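Side-chain contacts in alpha-fucosidase GH29 (Fusarium graminearum, PDB 4PSR), which hydrolyses alpha-L-fucosides as a family 29 glycoside hydrolase, probably including fucose alpha-1,6-linked to the reducing-end N-acetylglucosamine of glycoprotein glycans: residues H62-E65 and P69-E72; A82-K85 and F89-F92; A324-L329 and E481-V486; L330-K335 and N387-G392; V527-T530 and K535-E538. One frame throughout, in Å; residues are numbered along the deposited sequence.

Interaction 1 of 5, residues H62-E65 and P69-E72; sequences HHTE and PPEE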
# COMPACT_ATOMS: atom_id res chain seq x y z
N HIS A 62 -0.03 -6.45 32.59
CA HIS A 62 -1.46 -6.63 32.34
C HIS A 62 -1.79 -8.12 32.29
O HIS A 62 -2.80 -8.57 32.87
CB HIS A 62 -1.83 -5.99 31.00
CG HIS A 62 -3.22 -6.31 30.54
ND1 HIS A 62 -4.33 -5.59 30.93
CD2 HIS A 62 -3.68 -7.29 29.72
CE1 HIS A 62 -5.41 -6.12 30.39
NE2 HIS A 62 -5.04 -7.14 29.63
N HIS A 63 -0.96 -8.89 31.59
CA HIS A 63 -1.21 -10.31 31.44
C HIS A 63 -1.22 -11.01 32.79
O HIS A 63 -2.09 -11.85 33.09
CB HIS A 63 -0.14 -10.96 30.56
CG HIS A 63 -0.50 -12.34 30.12
ND1 HIS A 63 -1.39 -12.56 29.09
CD2 HIS A 63 -0.20 -13.55 30.64
CE1 HIS A 63 -1.58 -13.86 28.96
NE2 HIS A 63 -0.87 -14.49 29.89
N THR A 64 -0.23 -10.65 33.60
CA THR A 64 -0.04 -11.27 34.91
C THR A 64 -1.21 -10.94 35.83
O THR A 64 -1.70 -11.81 36.55
CB THR A 64 1.31 -10.80 35.52
OG1 THR A 64 2.39 -11.19 34.67
CG2 THR A 64 1.53 -11.38 36.91
N GLU A 65 -1.71 -9.70 35.77
CA GLU A 65 -2.86 -9.33 36.58
C GLU A 65 -4.20 -9.92 36.11
O GLU A 65 -5.09 -10.17 36.92
CB GLU A 65 -2.98 -7.81 36.65
CG GLU A 65 -1.81 -7.17 37.42
CD GLU A 65 -1.67 -7.73 38.82
OE1 GLU A 65 -2.61 -7.53 39.61
OE2 GLU A 65 -0.63 -8.38 39.09
N PRO A 69 0.82 -15.35 35.46
CA PRO A 69 2.15 -15.18 34.89
C PRO A 69 2.28 -15.86 33.52
O PRO A 69 1.75 -16.96 33.36
CB PRO A 69 3.08 -15.82 35.93
CG PRO A 69 2.20 -16.64 36.80
CD PRO A 69 0.84 -16.05 36.76
N PRO A 70 2.96 -15.22 32.55
CA PRO A 70 2.94 -15.81 31.21
C PRO A 70 3.64 -17.16 31.13
O PRO A 70 3.42 -17.94 30.20
CB PRO A 70 3.67 -14.77 30.35
CG PRO A 70 4.35 -13.86 31.30
CD PRO A 70 3.54 -13.87 32.56
N GLU A 71 4.50 -17.45 32.11
CA GLU A 71 5.15 -18.76 32.18
C GLU A 71 4.18 -19.91 32.52
O GLU A 71 4.48 -21.08 32.23
CB GLU A 71 6.31 -18.72 33.19
CG GLU A 71 7.44 -17.72 32.84
CD GLU A 71 7.13 -16.26 33.20
OE1 GLU A 71 6.10 -15.99 33.85
OE2 GLU A 71 7.94 -15.38 32.84
N GLU A 72 3.06 -19.58 33.15
CA GLU A 72 1.99 -20.53 33.45
C GLU A 72 0.80 -20.40 32.46
O GLU A 72 0.23 -21.40 32.04
CB GLU A 72 1.48 -20.34 34.89
CG GLU A 72 2.58 -20.46 35.97
CD GLU A 72 2.06 -20.16 37.37
OE1 GLU A 72 2.82 -20.37 38.34
OE2 GLU A 72 0.90 -19.71 37.51
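His63 and Thr64, neighbours on helix 58-66, receive the Pro69-Pro70 pair where the chain folds back after the helix end. Every contact across this short turn is van der Waals packing. CD2 of His63 lies 3.9 Å from CA of Pro70 and 4.1 Å from its CB, so a carbon corner of the imidazole, rather than a ring nitrogen, does the touching. The carbonyl carbon of Pro69 comes to the edge of the same ring, near its plane. Thr64 adds the second point: OG1 is 3.6 Å from CD of Pro70 and 4.0 Å from CA of Pro69. That oxygen stands beside the backbone N (chi1 -61°), a position from which it can touch the proline ring and still turn back along its own helix.

The polar bonds of these side chains run to other partners. OG1 of Thr64 is hydrogen-bonded to Arg60 O one turn earlier, while His63 has both nitrogens engaged, NE2 with Trp73 O and ND1 with Tyr48 OH. Within the loop, Glu72 N binds Pro69 O at 2.9 Å and closes a turn that begins with the two prolines.

Proline nitrogens bring no N-H to the contact, and the polar atoms of His63 and Thr64 are already bonded; the direct contact is therefore one of shape, while the His63 NE2-Trp73 O bond ties the helix to the chain just beyond the loop.

Interaction 2 of 5, residues A82-K85 and F89-F92; sequences AKDK and FVQF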
# COMPACT_ATOMS: atom_id res chain seq x y z
N ALA A 82 -8.73 -21.01 28.13
CA ALA A 82 -8.42 -21.17 29.56
C ALA A 82 -9.18 -20.14 30.38
O ALA A 82 -9.68 -19.16 29.84
CB ALA A 82 -6.91 -21.02 29.83
N LYS A 83 -9.27 -20.34 31.69
CA LYS A 83 -9.91 -19.36 32.55
C LYS A 83 -8.96 -18.25 32.93
O LYS A 83 -7.79 -18.49 33.19
CB LYS A 83 -10.45 -20.06 33.80
CG LYS A 83 -11.60 -21.00 33.47
CD LYS A 83 -12.19 -21.66 34.71
CE LYS A 83 -13.38 -22.53 34.34
NZ LYS A 83 -13.89 -23.32 35.50
N ASP A 84 -9.47 -17.03 33.00
CA ASP A 84 -8.69 -15.91 33.50
C ASP A 84 -8.70 -15.92 35.04
O ASP A 84 -9.23 -16.84 35.66
CB ASP A 84 -9.17 -14.57 32.89
CG ASP A 84 -10.56 -14.14 33.33
OD1 ASP A 84 -11.07 -14.67 34.34
OD2 ASP A 84 -11.14 -13.26 32.66
N LYS A 85 -8.08 -14.91 35.66
CA LYS A 85 -7.90 -14.91 37.12
C LYS A 85 -9.22 -14.77 37.88
O LYS A 85 -9.32 -15.14 39.04
CB LYS A 85 -6.92 -13.81 37.55
CG LYS A 85 -5.48 -14.29 37.68
CD LYS A 85 -4.52 -13.13 38.02
CE LYS A 85 -3.58 -13.48 39.17
NZ LYS A 85 -2.21 -12.90 39.00
N PHE A 89 -13.97 -17.92 31.19
CA PHE A 89 -13.34 -18.67 30.10
C PHE A 89 -12.97 -17.72 28.95
O PHE A 89 -13.82 -16.94 28.49
CB PHE A 89 -14.27 -19.76 29.60
CG PHE A 89 -13.67 -20.61 28.53
CD1 PHE A 89 -12.80 -21.63 28.83
CD2 PHE A 89 -13.98 -20.36 27.21
CE1 PHE A 89 -12.25 -22.39 27.81
CE2 PHE A 89 -13.45 -21.12 26.20
CZ PHE A 89 -12.61 -22.12 26.49
N VAL A 90 -11.71 -17.76 28.54
CA VAL A 90 -11.15 -16.90 27.51
C VAL A 90 -10.68 -17.74 26.35
O VAL A 90 -9.94 -18.71 26.53
CB VAL A 90 -9.98 -16.06 28.09
CG1 VAL A 90 -9.26 -15.28 26.98
CG2 VAL A 90 -10.48 -15.11 29.17
N GLN A 91 -11.10 -17.38 25.14
CA GLN A 91 -10.65 -18.07 23.92
C GLN A 91 -10.98 -17.26 22.69
O GLN A 91 -12.04 -16.65 22.62
CB GLN A 91 -11.29 -19.47 23.82
CG GLN A 91 -10.63 -20.37 22.79
CD GLN A 91 -11.23 -21.76 22.73
OE1 GLN A 91 -12.37 -21.96 23.16
NE2 GLN A 91 -10.47 -22.71 22.21
N PHE A 92 -10.11 -17.30 21.70
CA PHE A 92 -10.47 -16.81 20.37
C PHE A 92 -11.49 -17.81 19.80
O PHE A 92 -11.14 -18.95 19.44
CB PHE A 92 -9.24 -16.72 19.45
CG PHE A 92 -9.58 -16.24 18.07
CD1 PHE A 92 -10.03 -14.95 17.88
CD2 PHE A 92 -9.45 -17.07 16.97
CE1 PHE A 92 -10.38 -14.49 16.59
CE2 PHE A 92 -9.78 -16.62 15.70
CZ PHE A 92 -10.24 -15.33 15.51
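Asp84 and Val90 supply the side-chain meeting of this small antiparallel hairpin, their side chains crossing at about a right angle. One valine methyl, CG2, does the touching: it is 4.0 Å from Asp84 CB and equally 4.0 Å from Asp84 OD2, so it meets both the base of the aspartate and one carboxylate oxygen. The other oxygen, OD1, is turned to the hairpin's own loop, where it accepts a hydrogen bond from Asn88 N. With CG lodged between the backbone N and the carbonyl carbon (chi1 68°), Asp84 can serve the turn and the methyl together.

Phe89 leans across the strands in another fashion. CG stands anti to the backbone N (chi1 -177°), which carries the ring obliquely past the backbone of Ala82, CE1 coming to 3.8 Å from Ala82 N. Lys83 is paired with Phe89 in the non-hydrogen-bonded position, and the two project from the same face of the ribbon, with Ala82 and Val90 on the other.

The strands are joined by the hydrogen-bonded pair Ala82-Val90. Val90 N donates to Ala82 O at 2.8 Å, and Ala82 N returns the bond to Val90 O at 3.1 Å; both have N-H...O angles of 161°.

The two-stranded sheet lies at the protein surface directly after helix 76-80. Ala82 packs on Asn77 and Val90 on Phe78 of that helix, Trp73 NE1 donates to Lys83 O, and Lys85 reaches over to helix 58-66.

Interaction 3 of 5, residues A324-L329 and E481-V486; sequences AMVHSL and ESLAYV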
# COMPACT_ATOMS: atom_id res chain seq x y z
N ALA A 324 -9.06 12.19 6.65
CA ALA A 324 -7.67 11.78 6.62
C ALA A 324 -7.48 10.55 5.73
O ALA A 324 -6.48 10.45 5.01
CB ALA A 324 -7.17 11.47 8.04
N MET A 325 -8.41 9.60 5.80
CA MET A 325 -8.28 8.41 4.97
C MET A 325 -8.40 8.72 3.49
O MET A 325 -7.63 8.19 2.68
CB MET A 325 -9.27 7.33 5.40
CG MET A 325 -9.08 6.82 6.83
SD MET A 325 -7.52 6.00 7.15
CE MET A 325 -6.60 7.39 7.78
N VAL A 326 -9.37 9.58 3.14
CA VAL A 326 -9.55 9.94 1.74
C VAL A 326 -8.38 10.78 1.23
O VAL A 326 -7.88 10.52 0.13
CB VAL A 326 -10.89 10.67 1.54
CG1 VAL A 326 -10.98 11.34 0.18
CG2 VAL A 326 -12.05 9.67 1.73
N HIS A 327 -7.96 11.81 1.97
CA HIS A 327 -6.79 12.59 1.57
C HIS A 327 -5.53 11.72 1.45
O HIS A 327 -4.73 11.91 0.54
CB HIS A 327 -6.55 13.75 2.53
CG HIS A 327 -7.62 14.79 2.47
ND1 HIS A 327 -7.54 15.96 3.17
CD2 HIS A 327 -8.79 14.83 1.79
CE1 HIS A 327 -8.61 16.69 2.92
NE2 HIS A 327 -9.39 16.02 2.09
N SER A 328 -5.39 10.75 2.35
CA SER A 328 -4.25 9.85 2.30
C SER A 328 -4.31 9.02 1.01
O SER A 328 -3.30 8.86 0.35
CB SER A 328 -4.18 8.97 3.54
OG SER A 328 -3.87 9.76 4.68
N LEU A 329 -5.48 8.47 0.69
CA LEU A 329 -5.63 7.70 -0.53
C LEU A 329 -5.22 8.53 -1.75
O LEU A 329 -4.49 8.06 -2.61
CB LEU A 329 -7.08 7.23 -0.66
CG LEU A 329 -7.42 6.54 -1.99
CD1 LEU A 329 -6.57 5.28 -2.19
CD2 LEU A 329 -8.90 6.21 -2.02
N GLU A 481 -21.69 18.75 -0.71
CA GLU A 481 -20.47 18.76 0.08
C GLU A 481 -19.74 17.43 -0.10
O GLU A 481 -20.36 16.38 -0.21
CB GLU A 481 -20.79 19.00 1.56
CG GLU A 481 -19.56 19.08 2.47
CD GLU A 481 -19.89 19.44 3.90
OE1 GLU A 481 -20.61 18.66 4.57
OE2 GLU A 481 -19.42 20.51 4.37
N SER A 482 -18.42 17.51 -0.10
CA SER A 482 -17.59 16.32 -0.16
C SER A 482 -16.22 16.58 0.48
O SER A 482 -15.83 17.72 0.75
CB SER A 482 -17.45 15.81 -1.60
OG SER A 482 -17.02 16.81 -2.48
N LEU A 483 -15.49 15.49 0.69
CA LEU A 483 -14.20 15.54 1.42
C LEU A 483 -13.08 16.11 0.56
O LEU A 483 -12.06 16.57 1.08
CB LEU A 483 -13.83 14.16 1.93
CG LEU A 483 -14.73 13.61 3.02
CD1 LEU A 483 -14.44 12.13 3.22
CD2 LEU A 483 -14.57 14.42 4.30
N ALA A 484 -13.26 16.07 -0.75
CA ALA A 484 -12.40 16.72 -1.72
C ALA A 484 -13.26 16.99 -2.96
O ALA A 484 -14.36 16.45 -3.08
CB ALA A 484 -11.19 15.81 -2.06
N TYR A 485 -12.73 17.83 -3.86
CA TYR A 485 -13.45 18.25 -5.06
C TYR A 485 -12.55 18.05 -6.26
O TYR A 485 -11.34 18.18 -6.15
CB TYR A 485 -13.91 19.73 -4.95
CG TYR A 485 -14.86 19.92 -3.79
CD1 TYR A 485 -14.38 20.20 -2.52
CD2 TYR A 485 -16.23 19.80 -3.95
CE1 TYR A 485 -15.23 20.33 -1.44
CE2 TYR A 485 -17.10 19.94 -2.85
CZ TYR A 485 -16.59 20.23 -1.62
OH TYR A 485 -17.42 20.38 -0.53
N VAL A 486 -13.13 17.70 -7.40
CA VAL A 486 -12.35 17.32 -8.56
C VAL A 486 -12.63 18.17 -9.78
O VAL A 486 -13.77 18.25 -10.25
CB VAL A 486 -12.59 15.82 -8.94
CG1 VAL A 486 -11.71 15.40 -10.10
CG2 VAL A 486 -12.38 14.88 -7.77
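The junction between the TIM barrel and the C-terminal beta domain provides this contact: helix 322-334, which precedes the last barrel strand, 337-343, meets the chain leading into strand 485-491 of the antiparallel sheet. Two neighbouring side chains of the helix divide the work, one apolar and one polar, and both find their partner in Leu483.

Val326 points toward the other segment and offers its CG2 methyl to CD1 of Leu483 at 3.7 Å, the two side chains crossing at about a right angle. Phe365 of helix 353-369 touches both Val326 and Ala484, extending the apolar patch.

The first bond of the His327 side chain does not aim at Leu483, but the ring end comes nearer. CG lies beside the backbone N (chi1 -67°), and the imidazole extends to give NE2 to Leu483 O. ND1 is also hydrogen-bonded, to Gly400 N. The ring is thus gripped at both nitrogens, with NE2 as the donor and ND1 as the acceptor, consistent with a neutral imidazole protonated on NE2.

The segment receiving this bond is stiffened by its own bonds. Ser482 OG donates to Ala484 O at 2.8 Å and sits over one face of the Tyr485 ring, while Ser482 N donates to Tyr485 OH at 3.1 Å.

Across the domain boundary, the His327 NE2-Leu483 O bond is 2.9 Å long and nearly straight at 168°; the carbonyl oxygen lies in the imidazole plane, though NE2 is tilted 33° from the carbonyl plane.

Interaction 4 of 5, residues L330-K335 and N387-G392; sequences LDRVSK and NQVEGG. With NAG (2-acetamido-2-deoxy-beta-D-glucopyranose), chain E.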
# COMPACT_ATOMS: atom_id res chain seq x y z
N LEU A 330 -5.74 9.76 -1.85
CA LEU A 330 -5.42 10.61 -2.99
C LEU A 330 -3.93 10.89 -3.09
O LEU A 330 -3.34 10.87 -4.18
CB LEU A 330 -6.21 11.92 -2.90
CG LEU A 330 -7.73 11.77 -3.06
CD1 LEU A 330 -8.45 12.99 -2.52
CD2 LEU A 330 -8.12 11.49 -4.52
N ASP A 331 -3.30 11.15 -1.94
CA ASP A 331 -1.87 11.34 -1.90
C ASP A 331 -1.11 10.13 -2.44
O ASP A 331 -0.25 10.27 -3.29
CB ASP A 331 -1.45 11.69 -0.48
CG ASP A 331 -0.01 12.13 -0.40
OD1 ASP A 331 0.30 13.28 -0.78
OD2 ASP A 331 0.86 11.36 0.11
N ARG A 332 -1.43 8.94 -1.95
CA ARG A 332 -0.71 7.74 -2.40
C ARG A 332 -0.90 7.50 -3.89
O ARG A 332 0.05 7.18 -4.60
CB ARG A 332 -1.11 6.47 -1.64
CG ARG A 332 -1.06 6.51 -0.09
CD ARG A 332 0.22 7.12 0.47
NE ARG A 332 0.10 8.49 0.96
CZ ARG A 332 -0.35 8.85 2.16
NH1 ARG A 332 -0.38 10.16 2.46
NH2 ARG A 332 -0.81 7.95 3.03
N VAL A 333 -2.13 7.64 -4.36
CA VAL A 333 -2.43 7.37 -5.75
C VAL A 333 -1.70 8.37 -6.66
O VAL A 333 -1.21 8.00 -7.72
CB VAL A 333 -3.94 7.38 -5.98
CG1 VAL A 333 -4.28 7.41 -7.44
CG2 VAL A 333 -4.60 6.18 -5.28
N SER A 334 -1.63 9.63 -6.23
CA SER A 334 -0.94 10.66 -7.01
C SER A 334 0.56 10.40 -7.12
O SER A 334 1.23 10.90 -8.04
CB SER A 334 -1.18 12.05 -6.40
OG SER A 334 -0.40 12.29 -5.23
N LYS A 335 1.13 9.65 -6.17
CA LYS A 335 2.57 9.36 -6.13
C LYS A 335 2.92 8.01 -6.74
O LYS A 335 4.05 7.55 -6.57
CB LYS A 335 3.06 9.44 -4.68
CG LYS A 335 3.10 10.83 -4.09
CD LYS A 335 3.27 10.76 -2.59
CE LYS A 335 3.48 12.14 -1.95
NZ LYS A 335 3.46 12.04 -0.46
N ASN A 387 0.43 21.19 2.77
CA ASN A 387 0.22 19.99 3.59
C ASN A 387 0.77 18.75 2.88
O ASN A 387 0.27 18.34 1.83
CB ASN A 387 -1.25 19.85 3.95
CG ASN A 387 -1.74 21.03 4.80
OD1 ASN A 387 -1.23 21.26 5.90
ND2 ASN A 387 -2.71 21.78 4.30
N GLN A 388 1.82 18.18 3.45
CA GLN A 388 2.55 17.07 2.85
C GLN A 388 2.85 15.94 3.85
O GLN A 388 2.58 16.05 5.06
CB GLN A 388 3.85 17.59 2.24
CG GLN A 388 3.67 18.74 1.22
CD GLN A 388 3.20 18.26 -0.17
OE1 GLN A 388 3.32 17.08 -0.50
NE2 GLN A 388 2.68 19.18 -0.98
N VAL A 389 3.38 14.85 3.31
CA VAL A 389 3.85 13.71 4.08
C VAL A 389 5.36 13.85 4.26
O VAL A 389 6.08 14.13 3.29
CB VAL A 389 3.56 12.38 3.32
CG1 VAL A 389 4.39 11.21 3.86
CG2 VAL A 389 2.08 12.04 3.37
N GLU A 390 5.86 13.63 5.48
CA GLU A 390 7.32 13.64 5.66
C GLU A 390 8.04 12.34 5.26
O GLU A 390 9.20 12.37 4.87
CB GLU A 390 7.67 14.02 7.10
CG GLU A 390 7.58 15.51 7.37
CD GLU A 390 8.39 16.30 6.36
OE1 GLU A 390 9.65 16.11 6.32
OE2 GLU A 390 7.77 17.07 5.58
N GLY A 391 7.35 11.21 5.35
CA GLY A 391 8.02 9.94 5.15
C GLY A 391 8.68 9.52 6.45
O GLY A 391 8.51 10.17 7.48
N GLY A 392 9.43 8.42 6.41
CA GLY A 392 10.05 7.89 7.60
C GLY A 392 9.01 7.43 8.61
O GLY A 392 8.13 6.63 8.29
C1 NAG E . -4.62 25.28 4.92
C2 NAG E . -5.06 26.55 5.63
C3 NAG E . -3.92 27.56 5.60
C4 NAG E . -2.66 26.94 6.18
C5 NAG E . -2.35 25.61 5.49
C6 NAG E . -1.19 24.88 6.13
C7 NAG E . -7.42 27.21 5.66
C8 NAG E . -8.56 27.79 4.87
N2 NAG E . -6.26 27.10 5.02
O3 NAG E . -4.28 28.71 6.37
O4 NAG E . -1.55 27.80 6.00
O5 NAG E . -3.48 24.73 5.57
O6 NAG E . -1.47 24.57 7.49
O7 NAG E . -7.56 26.86 6.83
O HOH W 1 2.28 14.61 0.52
O HOH W 2 5.14 14.46 0.53
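Val389 brings a methyl against the charged cluster at the end of helix 322-334. Its CG2 is 3.5 Å from Asp331 OD2 and approaches the Arg332 guanidinium obliquely, and Lys335 NZ lies 3.8 Å from Val389 CB. Val389, Arg332 and Gln388 each have two conformers, so their side-chain contacts hold for the one described.

The tight part lies behind this methyl. Asp331 OD2 accepts Lys335 NZ at 2.7 Å on the syn side, and Arg332 NE and NH1 grip it side-on. The anti lone pair goes to NE, while NH1 comes from above the carboxylate plane. Arg332 must bend at chi2 and chi3 to fold back; Lys335, extended beyond CG, reaches back over the last turn. Such convergence of positive groups probably holds Asp331 ionised.

The looser side is bridged by water. Water 1 lies 3.0 Å from Val389 N, 2.7 Å from Asp331 OD1 and 2.9 Å from Gln388 OE1; water 2 meets Val389 O. Lys335 NZ shares its three protons among both waters, Asp331 OD2 and Pro292 O. Further out, Asn387 ND2 makes a weak 3.3 Å hydrogen bond to O5 of a protein-attached N-acetylglucosamine near Asn401.

Arg406 forms a salt bridge with Asp331 OD1. Trp300 and Thr302 pack on Arg332, so helix 322-334 stands between barrel strand 300-305 and the antiparallel sheet, whose strands 383-384 and 405-409 the loop holding 387-392 connects.

Interaction 5 of 5, residues V527-T530 and K535-E538; sequences VFLT and KPEE
Pro536 touches two consecutive residues of helix 526-532 with the two ring carbons on either side of CG: CB lies 4.0 Å from CD1 of Leu529, and CD lies 3.7 Å from OG1 of Thr530. The leucine contact is apolar. At the threonine, a hydroxyl oxygen rests against a ring methylene, and the same oxygen is 3.9 Å from CA of Lys535. Lys535 adds the aliphatic start of its side chain, CG standing 4.0 Å from Thr530 OG1 and 4.1 Å from Thr530 CG2, so that it spans both branches of the threonine. Beyond CG the lysine is fully extended, carrying its ammonium away from the contact.

The next shell fixes Thr530: OG1 stands beside the backbone N (chi1 -62°) and hydrogen-bonds to Thr526 O one helical turn back, leaving CG2 anti to the backbone N, against Lys535 CG. In the C-terminal beta part of the chain, helix 526-532 and this turn link strand 522-524 of one four-stranded antiparallel sheet to strand 541-544 of another. Glu538 N donates to Lys535 O at 2.9 Å, closing a turn that has Pro536 in its second position, where its constrained phi (-66°) fits the 3-10 segment 536-538.

Leu529 has a second apolar neighbour in Leu519 of strand 516-519, so its side chain connects the turn with that strand's sheet. One residue earlier on the helix, Phe528 also packs on Leu519 and meets Phe524 edge-to-face. Within the 3-10 segment, Glu537 is joined to Gly575 by a backbone hydrogen bond.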
# COMPACT_ATOMS: atom_id res chain seq x y z
N VAL A 527 14.49 2.46 -15.23
CA VAL A 527 13.15 1.98 -14.91
C VAL A 527 12.20 3.15 -14.68
O VAL A 527 11.08 3.15 -15.19
CB VAL A 527 13.18 1.08 -13.67
CG1 VAL A 527 11.79 0.77 -13.17
CG2 VAL A 527 13.92 -0.24 -14.00
N PHE A 528 12.65 4.16 -13.93
CA PHE A 528 11.81 5.33 -13.67
C PHE A 528 11.41 5.98 -14.98
O PHE A 528 10.24 6.23 -15.21
CB PHE A 528 12.54 6.34 -12.76
CG PHE A 528 11.67 7.51 -12.37
CD1 PHE A 528 11.36 8.50 -13.29
CD2 PHE A 528 11.21 7.65 -11.06
CE1 PHE A 528 10.56 9.57 -12.93
CE2 PHE A 528 10.40 8.70 -10.70
CZ PHE A 528 10.09 9.67 -11.63
N LEU A 529 12.38 6.29 -15.82
CA LEU A 529 12.11 7.09 -17.01
C LEU A 529 11.22 6.31 -17.97
O LEU A 529 10.27 6.87 -18.54
CB LEU A 529 13.44 7.53 -17.64
CG LEU A 529 14.26 8.52 -16.80
CD1 LEU A 529 15.76 8.50 -17.21
CD2 LEU A 529 13.65 9.92 -16.83
N THR A 530 11.48 5.02 -18.11
CA THR A 530 10.69 4.16 -18.95
C THR A 530 9.25 4.15 -18.46
O THR A 530 8.31 4.34 -19.24
CB THR A 530 11.26 2.73 -18.98
OG1 THR A 530 12.57 2.76 -19.53
CG2 THR A 530 10.39 1.80 -19.81
N LYS A 535 11.58 6.10 -22.53
CA LYS A 535 12.78 5.30 -22.44
C LYS A 535 13.96 6.23 -22.62
O LYS A 535 13.97 7.10 -23.51
CB LYS A 535 12.81 4.22 -23.53
CG LYS A 535 11.68 3.21 -23.42
CD LYS A 535 11.73 2.21 -24.57
CE LYS A 535 10.61 1.18 -24.49
NZ LYS A 535 10.67 0.19 -25.60
N PRO A 536 14.98 6.08 -21.78
CA PRO A 536 16.03 7.10 -21.79
C PRO A 536 16.83 7.13 -23.11
O PRO A 536 17.31 8.19 -23.50
CB PRO A 536 16.90 6.72 -20.58
CG PRO A 536 16.56 5.31 -20.25
CD PRO A 536 15.14 5.11 -20.68
N GLU A 537 16.91 5.99 -23.79
CA GLU A 537 17.53 5.94 -25.11
C GLU A 537 16.84 6.86 -26.12
O GLU A 537 17.45 7.21 -27.14
CB GLU A 537 17.53 4.50 -25.65
CG GLU A 537 16.22 4.06 -26.28
CD GLU A 537 15.89 2.59 -26.07
OE1 GLU A 537 15.42 1.94 -27.03
OE2 GLU A 537 16.06 2.09 -24.94
N GLU A 538 15.59 7.23 -25.86
CA GLU A 538 14.80 8.07 -26.77
C GLU A 538 14.83 9.56 -26.42
O GLU A 538 14.22 10.38 -27.12
CB GLU A 538 13.35 7.60 -26.82
CG GLU A 538 13.20 6.22 -27.45
CD GLU A 538 11.76 5.77 -27.58
OE1 GLU A 538 10.86 6.64 -27.65
OE2 GLU A 538 11.53 4.55 -27.63

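Overall arrangement
Interactions 1 and 2 are successive chain reversals at one surface, their centres 12 Å apart and linked by the probable Lys85 NZ-Thr64 O hydrogen bond (2.7 Å). Interactions 3 and 4 share helix 322-334: their centres lie 13 Å apart, Ala484 CB meets Leu330 CD1 at 4.0 Å, and the loop closed by 4 is nested inside that closed by 3. Interaction 5 belongs to the far end of the chain, on the opposite side of its centre from 1 and 2; its nearest atoms are about 8 Å from interaction 4. The Arg332 side chain of interaction 4 lies about 13 Å from the bound fucose.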